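Local coordinates for protein fructosyl amine:oxygen oxidoreductase (Neosartorya fumigata, PDB 4WCT) that probably uses its bound FAD to oxidise and deglycate fructosyl amines (Amadori products), with oxygen as the electron acceptor, at residues His232-Ser237 and Pro377-Ala382; Leu296-Glu301 and Ala334-Phe339. All blocks are in the same frame, centred on the assembly; numbering follows the deposited sequence.

Interaction 1: residues His232-Ser237 and Pro377-Ala382; sequences HRTILS and PSLLVA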
loop_
_atom_site.group_PDB
_atom_site.type_symbol
_atom_site.label_atom_id
_atom_site.label_comp_id
_atom_site.label_asym_id
_atom_site.label_seq_id
_atom_site.Cartn_x
_atom_site.Cartn_y
_atom_site.Cartn_z
ATOM N N HIS A 232 11.870 -24.545 7.174
ATOM C CA HIS A 232 12.638 -24.795 5.971
ATOM C C HIS A 232 12.710 -23.597 5.036
ATOM O O HIS A 232 13.724 -23.394 4.362
ATOM C CB HIS A 232 12.074 -25.994 5.214
ATOM C CG HIS A 232 12.378 -27.307 5.868
ATOM N ND1 HIS A 232 11.396 -28.143 6.354
ATOM C CD2 HIS A 232 13.556 -27.865 6.233
ATOM C CE1 HIS A 232 11.956 -29.176 6.958
ATOM N NE2 HIS A 232 13.265 -29.037 6.887
ATOM N N ARG A 233 11.658 -22.777 5.032
ATOM C CA ARG A 233 11.723 -21.481 4.318
ATOM C C ARG A 233 11.064 -20.389 5.140
ATOM O O ARG A 233 10.159 -20.662 5.910
ATOM C CB ARG A 233 11.001 -21.521 2.992
ATOM C CG ARG A 233 11.545 -22.502 1.958
ATOM C CD ARG A 233 12.909 -22.042 1.470
ATOM N NE ARG A 233 13.360 -22.790 0.301
ATOM C CZ ARG A 233 13.926 -23.994 0.366
ATOM N NH1 ARG A 233 14.208 -24.527 1.545
ATOM N NH2 ARG A 233 14.344 -24.591 -0.742
ATOM N N THR A 234 11.649 -19.188 5.070
ATOM C CA THR A 234 11.141 -18.037 5.818
ATOM C C THR A 234 10.836 -16.935 4.823
ATOM O O THR A 234 11.666 -16.620 3.938
ATOM C CB THR A 234 12.160 -17.556 6.861
ATOM O OG1 THR A 234 12.397 -18.616 7.797
ATOM C CG2 THR A 234 11.694 -16.326 7.564
ATOM N N ILE A 235 9.604 -16.429 4.886
ATOM C CA ILE A 235 9.180 -15.330 3.998
ATOM C C ILE A 235 9.018 -14.066 4.823
ATOM O O ILE A 235 8.255 -14.045 5.786
ATOM C CB ILE A 235 7.857 -15.672 3.301
ATOM C CG1 ILE A 235 8.022 -16.961 2.472
ATOM C CG2 ILE A 235 7.393 -14.513 2.405
ATOM C CD1 ILE A 235 6.723 -17.423 1.831
ATOM N N LEU A 236 9.764 -13.025 4.473
ATOM C CA LEU A 236 9.672 -11.761 5.177
ATOM C C LEU A 236 8.744 -10.819 4.419
ATOM O O LEU A 236 9.108 -10.322 3.339
ATOM C CB LEU A 236 11.057 -11.151 5.349
ATOM C CG LEU A 236 11.156 -9.781 6.020
ATOM C CD1 LEU A 236 10.450 -9.684 7.354
ATOM C CD2 LEU A 236 12.612 -9.351 6.191
ATOM N N SER A 237 7.550 -10.631 4.969
ATOM C CA SER A 237 6.495 -9.775 4.370
ATOM C C SER A 237 5.882 -8.924 5.432
ATOM O O SER A 237 4.658 -8.889 5.594
ATOM C CB SER A 237 5.429 -10.629 3.648
ATOM O OG SER A 237 4.852 -11.605 4.506
ATOM N N PRO A 377 19.585 -18.419 0.879
ATOM C CA PRO A 377 18.606 -18.886 -0.111
ATOM C C PRO A 377 17.291 -19.376 0.477
ATOM O O PRO A 377 16.310 -19.496 -0.258
ATOM C CB PRO A 377 19.315 -20.068 -0.793
ATOM C CG PRO A 377 20.446 -20.448 0.118
ATOM C CD PRO A 377 20.850 -19.184 0.815
ATOM N N SER A 378 17.252 -19.660 1.774
ATOM C CA SER A 378 15.990 -20.093 2.378
ATOM C C SER A 378 15.119 -18.909 2.776
ATOM O O SER A 378 14.014 -19.112 3.280
ATOM C CB SER A 378 16.223 -21.009 3.576
ATOM O OG SER A 378 17.043 -22.096 3.193
ATOM N N LEU A 379 15.640 -17.692 2.599
ATOM C CA LEU A 379 14.877 -16.482 2.888
ATOM C C LEU A 379 14.324 -15.933 1.580
ATOM O O LEU A 379 15.077 -15.648 0.647
ATOM C CB LEU A 379 15.788 -15.439 3.549
ATOM C CG LEU A 379 15.154 -14.066 3.770
ATOM C CD1 LEU A 379 14.083 -14.139 4.849
ATOM C CD2 LEU A 379 16.235 -13.090 4.192
ATOM N N LEU A 380 13.028 -15.645 1.583
ATOM C CA LEU A 380 12.378 -14.915 0.507
ATOM C C LEU A 380 11.854 -13.598 1.074
ATOM O O LEU A 380 11.257 -13.599 2.132
ATOM C CB LEU A 380 11.204 -15.718 -0.017
ATOM C CG LEU A 380 10.379 -15.080 -1.130
ATOM C CD1 LEU A 380 11.146 -15.022 -2.439
ATOM C CD2 LEU A 380 9.123 -15.894 -1.307
ATOM N N VAL A 381 12.258 -12.500 0.475
ATOM C CA VAL A 381 11.716 -11.178 0.855
ATOM C C VAL A 381 10.560 -10.809 -0.081
ATOM O O VAL A 381 10.609 -11.051 -1.273
ATOM C CB VAL A 381 12.813 -10.076 0.879
ATOM C CG1 VAL A 381 13.927 -10.433 1.852
ATOM C CG2 VAL A 381 13.386 -9.786 -0.505
ATOM N N ALA A 382 9.526 -10.201 0.484
ATOM C CA ALA A 382 8.378 -9.731 -0.284
ATOM C C ALA A 382 7.908 -8.424 0.347
ATOM O O ALA A 382 7.101 -8.403 1.272
ATOM C CB ALA A 382 7.265 -10.781 -0.310
HETATM O O HOH W 1 16.420 -24.848 3.843
#

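Interaction 2: residues Leu296-Glu301 and Ala334-Phe339; sequences LKICDE and ARARDF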
loop_
_atom_site.group_PDB
_atom_site.type_symbol
_atom_site.label_atom_id
_atom_site.label_comp_id
_atom_site.label_asym_id
_atom_site.label_seq_id
_atom_site.Cartn_x
_atom_site.Cartn_y
_atom_site.Cartn_z
ATOM N N LEU A 296 -16.303 9.014 5.350
ATOM C CA LEU A 296 -15.707 9.404 4.086
ATOM C C LEU A 296 -14.234 9.705 4.359
ATOM O O LEU A 296 -13.922 10.536 5.234
ATOM C CB LEU A 296 -16.443 10.659 3.570
ATOM C CG LEU A 296 -16.075 11.172 2.167
ATOM C CD1 LEU A 296 -17.252 11.905 1.567
ATOM C CD2 LEU A 296 -14.868 12.085 2.208
ATOM N N LYS A 297 -13.359 9.006 3.634
ATOM C CA LYS A 297 -11.913 9.087 3.863
ATOM C C LYS A 297 -11.261 10.033 2.864
ATOM O O LYS A 297 -11.511 9.934 1.655
ATOM C CB LYS A 297 -11.285 7.720 3.682
ATOM C CG LYS A 297 -9.788 7.715 4.064
ATOM C CD LYS A 297 -9.136 6.376 3.789
ATOM C CE LYS A 297 -8.619 6.356 2.347
ATOM N NZ LYS A 297 -7.985 5.077 2.029
ATOM N N ILE A 298 -10.407 10.908 3.380
ATOM C CA ILE A 298 -9.610 11.844 2.571
ATOM C C ILE A 298 -8.131 11.602 2.857
ATOM O O ILE A 298 -7.740 11.509 4.018
ATOM C CB ILE A 298 -9.890 13.318 2.915
ATOM C CG1 ILE A 298 -11.381 13.645 2.793
ATOM C CG2 ILE A 298 -9.102 14.207 1.975
ATOM C CD1 ILE A 298 -12.126 13.716 4.098
ATOM N N CYS A 299 -7.343 11.405 1.805
ATOM C CA CYS A 299 -5.895 11.380 1.927
ATOM C C CYS A 299 -5.348 12.639 1.298
ATOM O O CYS A 299 -5.689 12.968 0.162
ATOM C CB CYS A 299 -5.314 10.207 1.192
ATOM S SG CYS A 299 -5.474 8.651 2.061
ATOM N N ASP A 300 -4.546 13.383 2.040
ATOM C CA ASP A 300 -3.872 14.527 1.477
ATOM C C ASP A 300 -2.560 14.067 0.831
ATOM O O ASP A 300 -1.745 13.401 1.453
ATOM C CB ASP A 300 -3.604 15.587 2.557
ATOM C CG ASP A 300 -2.746 15.081 3.686
ATOM O OD1 ASP A 300 -3.175 14.102 4.350
ATOM O OD2 ASP A 300 -1.663 15.682 3.920
ATOM N N GLU A 301 -2.359 14.411 -0.436
ATOM C CA GLU A 301 -1.220 13.903 -1.158
ATOM C C GLU A 301 -0.003 14.770 -0.926
ATOM O O GLU A 301 -0.073 15.996 -0.835
ATOM C CB GLU A 301 -1.536 13.759 -2.641
ATOM C CG GLU A 301 -0.406 13.198 -3.509
ATOM C CD GLU A 301 0.004 11.736 -3.224
ATOM O OE1 GLU A 301 -0.138 11.262 -2.083
ATOM O OE2 GLU A 301 0.831 11.205 -4.016
ATOM N N ALA A 334 -5.029 20.220 7.411
ATOM C CA ALA A 334 -5.284 21.434 6.646
ATOM C C ALA A 334 -5.242 21.167 5.136
ATOM O O ALA A 334 -6.048 21.729 4.394
ATOM C CB ALA A 334 -4.312 22.540 7.042
ATOM N N ARG A 335 -4.333 20.297 4.695
ATOM C CA ARG A 335 -4.248 19.941 3.276
ATOM C C ARG A 335 -5.497 19.174 2.841
ATOM O O ARG A 335 -6.006 19.380 1.738
ATOM C CB ARG A 335 -2.983 19.147 2.963
ATOM C CG ARG A 335 -1.716 19.979 3.028
ATOM C CD ARG A 335 -0.486 19.190 2.607
ATOM N NE ARG A 335 -0.249 18.049 3.459
ATOM C CZ ARG A 335 0.703 17.965 4.377
ATOM N NH1 ARG A 335 1.519 18.992 4.601
ATOM N NH2 ARG A 335 0.839 16.837 5.077
ATOM N N ALA A 336 -5.981 18.293 3.713
ATOM C CA ALA A 336 -7.229 17.566 3.418
ATOM C C ALA A 336 -8.392 18.522 3.264
ATOM O O ALA A 336 -9.223 18.363 2.369
ATOM C CB ALA A 336 -7.554 16.526 4.479
ATOM N N ARG A 337 -8.452 19.544 4.102
ATOM C CA ARG A 337 -9.547 20.489 4.031
ATOM C C ARG A 337 -9.435 21.388 2.815
ATOM O O ARG A 337 -10.447 21.765 2.227
ATOM C CB ARG A 337 -9.620 21.315 5.315
ATOM C CG ARG A 337 -9.997 20.498 6.525
ATOM C CD ARG A 337 -10.276 21.378 7.703
ATOM N NE ARG A 337 -10.491 20.609 8.930
ATOM C CZ ARG A 337 -11.602 19.939 9.216
ATOM N NH1 ARG A 337 -12.644 19.996 8.406
ATOM N NH2 ARG A 337 -11.689 19.182 10.316
ATOM N N ASP A 338 -8.207 21.689 2.402
ATOM C CA ASP A 338 -7.962 22.385 1.142
ATOM C C ASP A 338 -8.481 21.586 -0.080
ATOM O O ASP A 338 -9.181 22.134 -0.932
ATOM C CB ASP A 338 -6.466 22.642 0.980
ATOM C CG ASP A 338 -6.120 23.255 -0.373
ATOM O OD1 ASP A 338 -6.420 24.444 -0.568
ATOM O OD2 ASP A 338 -5.627 22.538 -1.280
ATOM N N PHE A 339 -8.229 20.274 -0.094
ATOM C CA PHE A 339 -8.781 19.401 -1.126
ATOM C C PHE A 339 -10.304 19.472 -1.108
ATOM O O PHE A 339 -10.945 19.596 -2.161
ATOM C CB PHE A 339 -8.325 17.956 -0.908
ATOM C CG PHE A 339 -9.002 16.952 -1.792
ATOM C CD1 PHE A 339 -8.485 16.609 -3.032
ATOM C CD2 PHE A 339 -10.126 16.297 -1.352
ATOM C CE1 PHE A 339 -9.109 15.673 -3.843
ATOM C CE2 PHE A 339 -10.792 15.407 -2.171
ATOM C CZ PHE A 339 -10.277 15.092 -3.438
#

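Interaction 1: residues His232-Ser237 and Pro377-Ala382
Ser378, Leu236 and Leu380 bury the most surface where 232-237 pairs with 377-382. The two are neighbouring parallel strands in the Rossmann-type FAD-binding sheet, and their axes are 18° apart. On its far edge, strand 233-236 pairs with strand 28-31, which leads into the glycine-rich turn on the FAD.

Leu380 sits at the middle of the pairing. Its N donates to Thr234 O at 2.9 Å, and its O accepts from Leu236 N at 2.8 Å. Leu236 O then receives Ala382 N at 2.9 Å. Further back, Ser378 O takes the amide of Thr234.

The two sheet faces are packed differently. On one, Leu380 lies alongside Ile235 and points the same way, with CD2 at 4.1 Å from Ile235 CG1. Helix 393-404 covers this face of Leu380 through Ile400 and Ala403. On the other, Leu379 CD1 reaches Leu236 CB at 4.3 Å, and Val218 of strand 217-223 packs on Leu379.

Ser378 closes the N-terminal end. Its CB rests against His232 O, while its OG turns toward Asp217 and hydrogen-bonds to OD2. Arg233 is bent at chi2 (-69°), which folds its guanidinium back toward the carbonyl of the preceding residue, His232. NH2 bonds to Ser20 O. NH1 donates to His232 O at 3.1 Å, from above the carbonyl plane. One water bridges the two segments there, donating to His232 O and, at 2.9 Å, to Ser378 OG.

Interaction 2: residues Leu296-Glu301 and Ala334-Phe339
Ile298 and Asp300 of strand 295-310 meet Ala336, Phe339 and Arg335 of helix 330-343. This is a helix packed across a face of the large mixed beta-sheet. The axes of the two short segments run at 111° to each other and approach to 7.4 Å.

The tight part is apolar. Ile298 CG2 fits against Ala336 CB at 3.7 Å and also touches Phe339 CD2 at 4.1 Å. CG2 lies anti to the backbone N of Ile298, and this branch makes both contacts. The small Ala336 lets the helix come close; its CA is 4.9 Å from that of Asp300. Phe286 also packs on Phe339, and Cys260 on Ala336.

The side nearer solvent is polar, and Arg335 there is partly exposed. Its CB lies against Asp300 CB at 3.6 Å, and its chain then bends at chi3 (-61°) to bring the guanidinium to the carboxylate. The salt bridge is side-on, with two nitrogens on one oxygen. The two flat groups are nearly coplanar, 18° apart.

Asp300 is held at both oxygens, since OD1 bonds to Thr258 OG1 of strand 253-263. This probably fixes the turn of the carboxylate. Arg335 NH2 also bonds to Tyr305 OH. Asp300 OD2 takes Arg335 NE on its anti lone pair at 2.8 Å, and Arg335 NH2 meets the same OD2 at 3.0 Å.

Overall arrangement
From the N terminus, the chain first builds strand 28-31 and its turn on the FAD. It reaches 232-237 much later, beside strand 28-31. It then leaves for the large mixed sheet, passing 296-301. Helix 330-343 follows, and 334-339 closes interaction 2 over 32 intervening residues. The chain returns at 377-382, where interaction 1 closes a loop of 139 residues. Interaction 2 is thus nested inside interaction 1. The contacts lie on opposite sides of the chain's centre, their own centres 37 Å apart, and they do not touch. Interaction 1 joins strands within the FAD-binding sheet, while interaction 2 joins a helix to the large mixed sheet.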